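Superoxide dismutase (Leishmania major, PDB 4F2N) catalyses the dismutation of superoxide to molecular oxygen and hydrogen peroxide at an iron centre. Local coordinates at residues 88-93 against 97-102; 195-200 against 206-211. All coordinates share one frame; numbering follows the deposited sequence.

Coming from the N terminus, the chain runs along helix 52-71, which carries the iron ligand H58, and then into helix 82-89. Interaction 1 closes the short loop from that helix into helix 96-113, which carries H108. The chain then passes through helices 124-134 and 137-149 and the three-stranded antiparallel sheet, whose last strand, 185-191, ends at the ligand D191. Just beyond, past the fourth protein ligand H195, interaction 2 closes a second short loop, bringing A196 and Y197 against helix 205-212. The two contacts are in series, neither nested nor crossed. Their centres lie about 28 Å apart, one in the alpha-hairpin region and the other in the C-terminal region.

Interaction 1 of 2, residues 88-93 against 97-102; sequences ATTGIN and VMFNQA
T89 meets F99 where helix 82-89 ends against the flank of helix 96-113, with their CA atoms 5.3 Å apart. The hydroxyl of T89 does most of the touching: OG1 sits 3.4 Å from F99 CB and comes up to the edge of the phenyl ring, close to its plane, where it is 3.6 Å from F99 CD1. It gets there because chi1 of 56° places OG1 between the backbone N and the carbonyl carbon of T89. The contact with F99 is van der Waals in character. The hydroxyl gives its hydrogen bond back into its own helix, to the main-chain oxygen of I85, so this buried polar group has a partner although it faces a phenylalanine. The other branch of the threonine, CG2, is met by M98, whose CE comes to 3.8 Å from T89 CG2. In the alpha-hairpin domain of iron/manganese superoxide dismutases, this is the tight passage from one helix into the next. T89 to I92 form a type II turn, with I92 N bonded to T89 O at 3.2 Å, and G91 takes the positive phi that the third position of such a turn requires. T90, the first residue to leave helical geometry, reaches the same side of the ring one atom further out: its CB lies obliquely 3.7 Å from F99 CE1. F99 has CG anti to its backbone N (chi1 170°), which carries the ring out from helix 96-113 to both threonines, and its side chain also touches I86 of helix 82-89.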
loop_
_atom_site.group_PDB
_atom_site.type_symbol
_atom_site.label_atom_id
_atom_site.label_comp_id
_atom_site.label_asym_id
_atom_site.label_seq_id
_atom_site.Cartn_x
_atom_site.Cartn_y
_atom_site.Cartn_z
ATOM N N ALA B 88 -1.526 -23.611 -0.767
ATOM C CA ALA B 88 -0.264 -24.344 -0.898
ATOM C C ALA B 88 0.965 -23.429 -0.735
ATOM O O ALA B 88 2.062 -23.904 -0.446
ATOM C CB ALA B 88 -0.226 -25.047 -2.239
ATOM N N THR B 89 0.782 -22.119 -0.896
ATOM C CA THR B 89 1.916 -21.172 -0.836
ATOM C C THR B 89 1.960 -20.292 0.429
ATOM O O THR B 89 3.020 -19.742 0.759
ATOM C CB THR B 89 1.980 -20.265 -2.090
ATOM O OG1 THR B 89 0.733 -19.565 -2.281
ATOM C CG2 THR B 89 2.284 -21.103 -3.337
ATOM N N THR B 90 0.832 -20.181 1.131
ATOM C CA THR B 90 0.720 -19.323 2.322
ATOM C C THR B 90 1.747 -19.716 3.385
ATOM O O THR B 90 1.981 -20.902 3.640
ATOM C CB THR B 90 -0.719 -19.271 2.898
ATOM O OG1 THR B 90 -0.792 -18.291 3.948
ATOM C CG2 THR B 90 -1.178 -20.636 3.436
ATOM N N GLY B 91 2.391 -18.707 3.955
ATOM C CA GLY B 91 3.389 -18.915 5.005
ATOM C C GLY B 91 4.674 -19.613 4.592
ATOM O O GLY B 91 5.468 -19.948 5.453
ATOM N N ILE B 92 4.894 -19.816 3.292
ATOM C CA ILE B 92 6.127 -20.430 2.778
ATOM C C ILE B 92 7.003 -19.363 2.085
ATOM O O ILE B 92 6.617 -18.768 1.062
ATOM C CB ILE B 92 5.826 -21.594 1.814
ATOM C CG1 ILE B 92 5.025 -22.683 2.542
ATOM C CG2 ILE B 92 7.112 -22.163 1.208
ATOM C CD1 ILE B 92 4.870 -23.973 1.759
ATOM N N ASN B 93 8.186 -19.121 2.647
ATOM C CA ASN B 93 8.990 -17.954 2.252
ATOM C C ASN B 93 9.437 -17.955 0.806
ATOM O O ASN B 93 9.392 -16.907 0.152
ATOM C CB ASN B 93 10.193 -17.773 3.180
ATOM C CG ASN B 93 9.816 -17.094 4.477
ATOM O OD1 ASN B 93 8.796 -16.399 4.557
ATOM N ND2 ASN B 93 10.631 -17.301 5.513
ATOM N N VAL B 97 6.284 -14.809 -3.837
ATOM C CA VAL B 97 5.955 -14.138 -5.082
ATOM C C VAL B 97 4.686 -14.744 -5.677
ATOM O O VAL B 97 3.738 -14.029 -6.006
ATOM C CB VAL B 97 7.143 -14.147 -6.074
ATOM C CG1 VAL B 97 6.724 -13.628 -7.437
ATOM C CG2 VAL B 97 8.274 -13.285 -5.518
ATOM N N MET B 98 4.645 -16.070 -5.777
ATOM C CA MET B 98 3.438 -16.701 -6.286
ATOM C C MET B 98 2.234 -16.498 -5.364
ATOM O O MET B 98 1.112 -16.254 -5.835
ATOM C CB MET B 98 3.659 -18.192 -6.553
ATOM C CG MET B 98 2.398 -18.870 -7.065
ATOM S SD MET B 98 2.758 -20.362 -8.026
ATOM C CE MET B 98 3.744 -21.339 -6.870
ATOM N N PHE B 99 2.458 -16.595 -4.055
ATOM C CA PHE B 99 1.349 -16.363 -3.106
ATOM C C PHE B 99 0.697 -15.006 -3.392
ATOM O O PHE B 99 -0.521 -14.904 -3.528
ATOM C CB PHE B 99 1.813 -16.430 -1.631
ATOM C CG PHE B 99 0.765 -15.957 -0.662
ATOM C CD1 PHE B 99 -0.220 -16.837 -0.211
ATOM C CD2 PHE B 99 0.709 -14.616 -0.262
ATOM C CE1 PHE B 99 -1.199 -16.419 0.667
ATOM C CE2 PHE B 99 -0.296 -14.184 0.598
ATOM C CZ PHE B 99 -1.254 -15.096 1.049
ATOM N N ASN B 100 1.522 -13.966 -3.496
ATOM C CA ASN B 100 1.024 -12.625 -3.680
ATOM C C ASN B 100 0.201 -12.490 -4.960
ATOM O O ASN B 100 -0.841 -11.837 -4.944
ATOM C CB ASN B 100 2.167 -11.592 -3.652
ATOM C CG ASN B 100 2.715 -11.346 -2.244
ATOM O OD1 ASN B 100 2.044 -11.585 -1.237
ATOM N ND2 ASN B 100 3.944 -10.822 -2.181
ATOM N N GLN B 101 0.654 -13.093 -6.069
ATOM C CA GLN B 101 -0.104 -12.934 -7.328
ATOM C C GLN B 101 -1.415 -13.733 -7.249
ATOM O O GLN B 101 -2.461 -13.266 -7.706
ATOM C CB GLN B 101 0.712 -13.379 -8.543
ATOM C CG GLN B 101 2.079 -12.707 -8.669
ATOM C CD GLN B 101 1.992 -11.207 -8.818
ATOM O OE1 GLN B 101 1.388 -10.679 -9.762
ATOM N NE2 GLN B 101 2.567 -10.508 -7.877
ATOM N N ALA B 102 -1.348 -14.939 -6.688
ATOM C CA ALA B 102 -2.543 -15.820 -6.595
ATOM C C ALA B 102 -3.597 -15.227 -5.666
ATOM O O ALA B 102 -4.799 -15.114 -6.039
ATOM C CB ALA B 102 -2.139 -17.219 -6.134
#

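Interaction 2 of 2, residues 195-200 against 206-211; sequences HAYYKD and ADYLKE. With FE2 (Fe (II) ion), chain N.
Y197 and Y208 bring the two backbones closest together, with their CA atoms 6.5 Å apart. Y197 holds the N-cap position of helix 198-201, and its carbonyl oxygen takes a weak bond from D200 N. Segment 206-211 is regular helix, with K210 N bonded to A206 O at 3.0 Å. In this C-terminal domain of the iron/manganese superoxide dismutases, the chain after the iron ligand H195 packs on helix 205-212 mainly through two tyrosines. Y197 CB stands over one face of the Y208 ring in a CH-pi contact, 3.6 Å from the centroid of that ring and displaced toward the CG rim. With chi1 at 58°, the Y197 ring is swung off to one side of Y208, so although the two planes are only 25° apart the rings barely overlap, their centroids 5.1 Å from each other. The rings touch along the Y197 CG-CD2 side and the Y208 CD2-CE2 side, with Y197 CD2 3.6 Å from Y208 CD2. At the phenol end, the methyl of A196 reaches Y208 OH at 3.8 Å, approaching the ring obliquely. Beyond the contact, Y197 OH accepts from R205 NE, and Y208 OH donates to the main-chain oxygen of D191, probably helping, from the second shell, to position that iron ligand. H195 binds the iron through NE2 at 2.1 Å, alongside H58, H108, D191 and a water. Around the pair, A196 packs on H58 of helix 52-71 and on D191, and L209 lies against helix 137-149 and A190 of strand 185-191.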
loop_
_atom_site.group_PDB
_atom_site.type_symbol
_atom_site.label_atom_id
_atom_site.label_comp_id
_atom_site.label_asym_id
_atom_site.label_seq_id
_atom_site.Cartn_x
_atom_site.Cartn_y
_atom_site.Cartn_z
ATOM N N HIS B 195 -4.704 2.361 -4.783
ATOM C CA HIS B 195 -5.153 2.327 -6.181
ATOM C C HIS B 195 -6.625 2.021 -6.341
ATOM O O HIS B 195 -7.180 2.317 -7.411
ATOM C CB HIS B 195 -4.298 1.358 -7.047
ATOM C CG HIS B 195 -4.550 -0.103 -6.774
ATOM N ND1 HIS B 195 -3.566 -0.950 -6.339
ATOM C CD2 HIS B 195 -5.722 -0.888 -6.901
ATOM C CE1 HIS B 195 -4.080 -2.206 -6.190
ATOM N NE2 HIS B 195 -5.404 -2.164 -6.520
ATOM N N ALA B 196 -7.287 1.437 -5.328
ATOM C CA ALA B 196 -8.716 1.095 -5.507
ATOM C C ALA B 196 -9.550 2.363 -5.608
ATOM O O ALA B 196 -10.617 2.381 -6.269
ATOM C CB ALA B 196 -9.233 0.196 -4.380
ATOM N N TYR B 197 -9.080 3.437 -4.982
ATOM C CA TYR B 197 -9.919 4.648 -4.880
ATOM C C TYR B 197 -9.207 5.931 -5.239
ATOM O O TYR B 197 -9.845 6.983 -5.216
ATOM C CB TYR B 197 -10.474 4.793 -3.438
ATOM C CG TYR B 197 -9.391 4.854 -2.364
ATOM C CD1 TYR B 197 -8.801 6.074 -1.986
ATOM C CD2 TYR B 197 -8.944 3.694 -1.735
ATOM C CE1 TYR B 197 -7.787 6.104 -1.003
ATOM C CE2 TYR B 197 -7.962 3.724 -0.759
ATOM C CZ TYR B 197 -7.376 4.926 -0.414
ATOM O OH TYR B 197 -6.397 4.966 0.546
ATOM N N TYR B 198 -7.902 5.893 -5.532
ATOM C CA TYR B 198 -7.160 7.168 -5.636
ATOM C C TYR B 198 -7.565 8.024 -6.836
ATOM O O TYR B 198 -7.482 9.258 -6.776
ATOM C CB TYR B 198 -5.635 6.999 -5.615
ATOM C CG TYR B 198 -4.948 8.105 -4.831
ATOM C CD1 TYR B 198 -4.861 8.040 -3.447
ATOM C CD2 TYR B 198 -4.437 9.231 -5.473
ATOM C CE1 TYR B 198 -4.245 9.051 -2.711
ATOM C CE2 TYR B 198 -3.843 10.271 -4.757
ATOM C CZ TYR B 198 -3.741 10.170 -3.377
ATOM O OH TYR B 198 -3.140 11.183 -2.653
ATOM N N LYS B 199 -7.942 7.366 -7.926
ATOM C CA LYS B 199 -8.352 8.107 -9.134
ATOM C C LYS B 199 -9.565 8.987 -8.851
ATOM O O LYS B 199 -9.608 10.134 -9.279
ATOM C CB LYS B 199 -8.615 7.153 -10.312
ATOM C CG LYS B 199 -9.028 7.843 -11.618
ATOM C CD LYS B 199 -7.845 8.591 -12.219
ATOM C CE LYS B 199 -8.268 9.426 -13.419
ATOM N NZ LYS B 199 -7.043 10.000 -14.040
ATOM N N ASP B 200 -10.559 8.468 -8.139
ATOM C CA ASP B 200 -11.798 9.247 -7.923
ATOM C C ASP B 200 -11.842 9.995 -6.593
ATOM O O ASP B 200 -12.483 11.052 -6.502
ATOM C CB ASP B 200 -13.020 8.331 -7.984
ATOM C CG ASP B 200 -13.175 7.630 -9.332
ATOM O OD1 ASP B 200 -12.609 8.098 -10.344
ATOM O OD2 ASP B 200 -13.913 6.616 -9.376
ATOM N N ALA B 206 -11.923 7.399 3.550
ATOM C CA ALA B 206 -13.150 7.330 4.366
ATOM C C ALA B 206 -14.395 7.559 3.520
ATOM O O ALA B 206 -15.408 6.856 3.666
ATOM C CB ALA B 206 -13.089 8.326 5.526
ATOM N N ASP B 207 -14.336 8.563 2.656
ATOM C CA ASP B 207 -15.460 8.854 1.756
ATOM C C ASP B 207 -15.707 7.708 0.770
ATOM O O ASP B 207 -16.850 7.383 0.469
ATOM C CB ASP B 207 -15.157 10.115 0.981
ATOM C CG ASP B 207 -15.167 11.344 1.858
ATOM O OD1 ASP B 207 -15.648 11.263 3.017
ATOM O OD2 ASP B 207 -14.727 12.408 1.378
ATOM N N TYR B 208 -14.628 7.137 0.239
ATOM C CA TYR B 208 -14.733 5.977 -0.648
ATOM C C TYR B 208 -15.511 4.830 0.017
ATOM O O TYR B 208 -16.478 4.329 -0.547
ATOM C CB TYR B 208 -13.321 5.522 -1.065
ATOM C CG TYR B 208 -13.155 4.050 -1.459
ATOM C CD1 TYR B 208 -13.786 3.519 -2.617
ATOM C CD2 TYR B 208 -12.317 3.214 -0.718
ATOM C CE1 TYR B 208 -13.612 2.175 -2.980
ATOM C CE2 TYR B 208 -12.123 1.888 -1.075
ATOM C CZ TYR B 208 -12.744 1.372 -2.211
ATOM O OH TYR B 208 -12.539 0.041 -2.581
ATOM N N LEU B 209 -15.087 4.444 1.223
ATOM C CA LEU B 209 -15.749 3.389 1.972
ATOM C C LEU B 209 -17.217 3.681 2.305
ATOM O O LEU B 209 -18.067 2.773 2.215
ATOM C CB LEU B 209 -14.953 3.047 3.245
ATOM C CG LEU B 209 -13.616 2.381 2.945
ATOM C CD1 LEU B 209 -12.745 2.433 4.191
ATOM C CD2 LEU B 209 -13.793 0.942 2.487
ATOM N N LYS B 210 -17.522 4.937 2.648
ATOM C CA LYS B 210 -18.908 5.320 2.902
ATOM C C LYS B 210 -19.732 5.222 1.603
ATOM O O LYS B 210 -20.890 4.785 1.620
ATOM C CB LYS B 210 -18.995 6.738 3.502
ATOM N N GLU B 211 -19.155 5.625 0.473
ATOM C CA GLU B 211 -19.938 5.638 -0.764
ATOM C C GLU B 211 -20.048 4.242 -1.380
ATOM O O GLU B 211 -21.008 3.952 -2.082
ATOM C CB GLU B 211 -19.389 6.676 -1.755
ATOM C CG GLU B 211 -19.558 8.106 -1.244
ATOM C CD GLU B 211 -19.128 9.182 -2.231
ATOM O OE1 GLU B 211 -19.073 8.905 -3.455
ATOM O OE2 GLU B 211 -18.854 10.332 -1.779
HETATM FE FE FE2 N . -6.828 -3.598 -6.038
HETATM O O HOH W 1 -5.508 -4.454 -4.418
#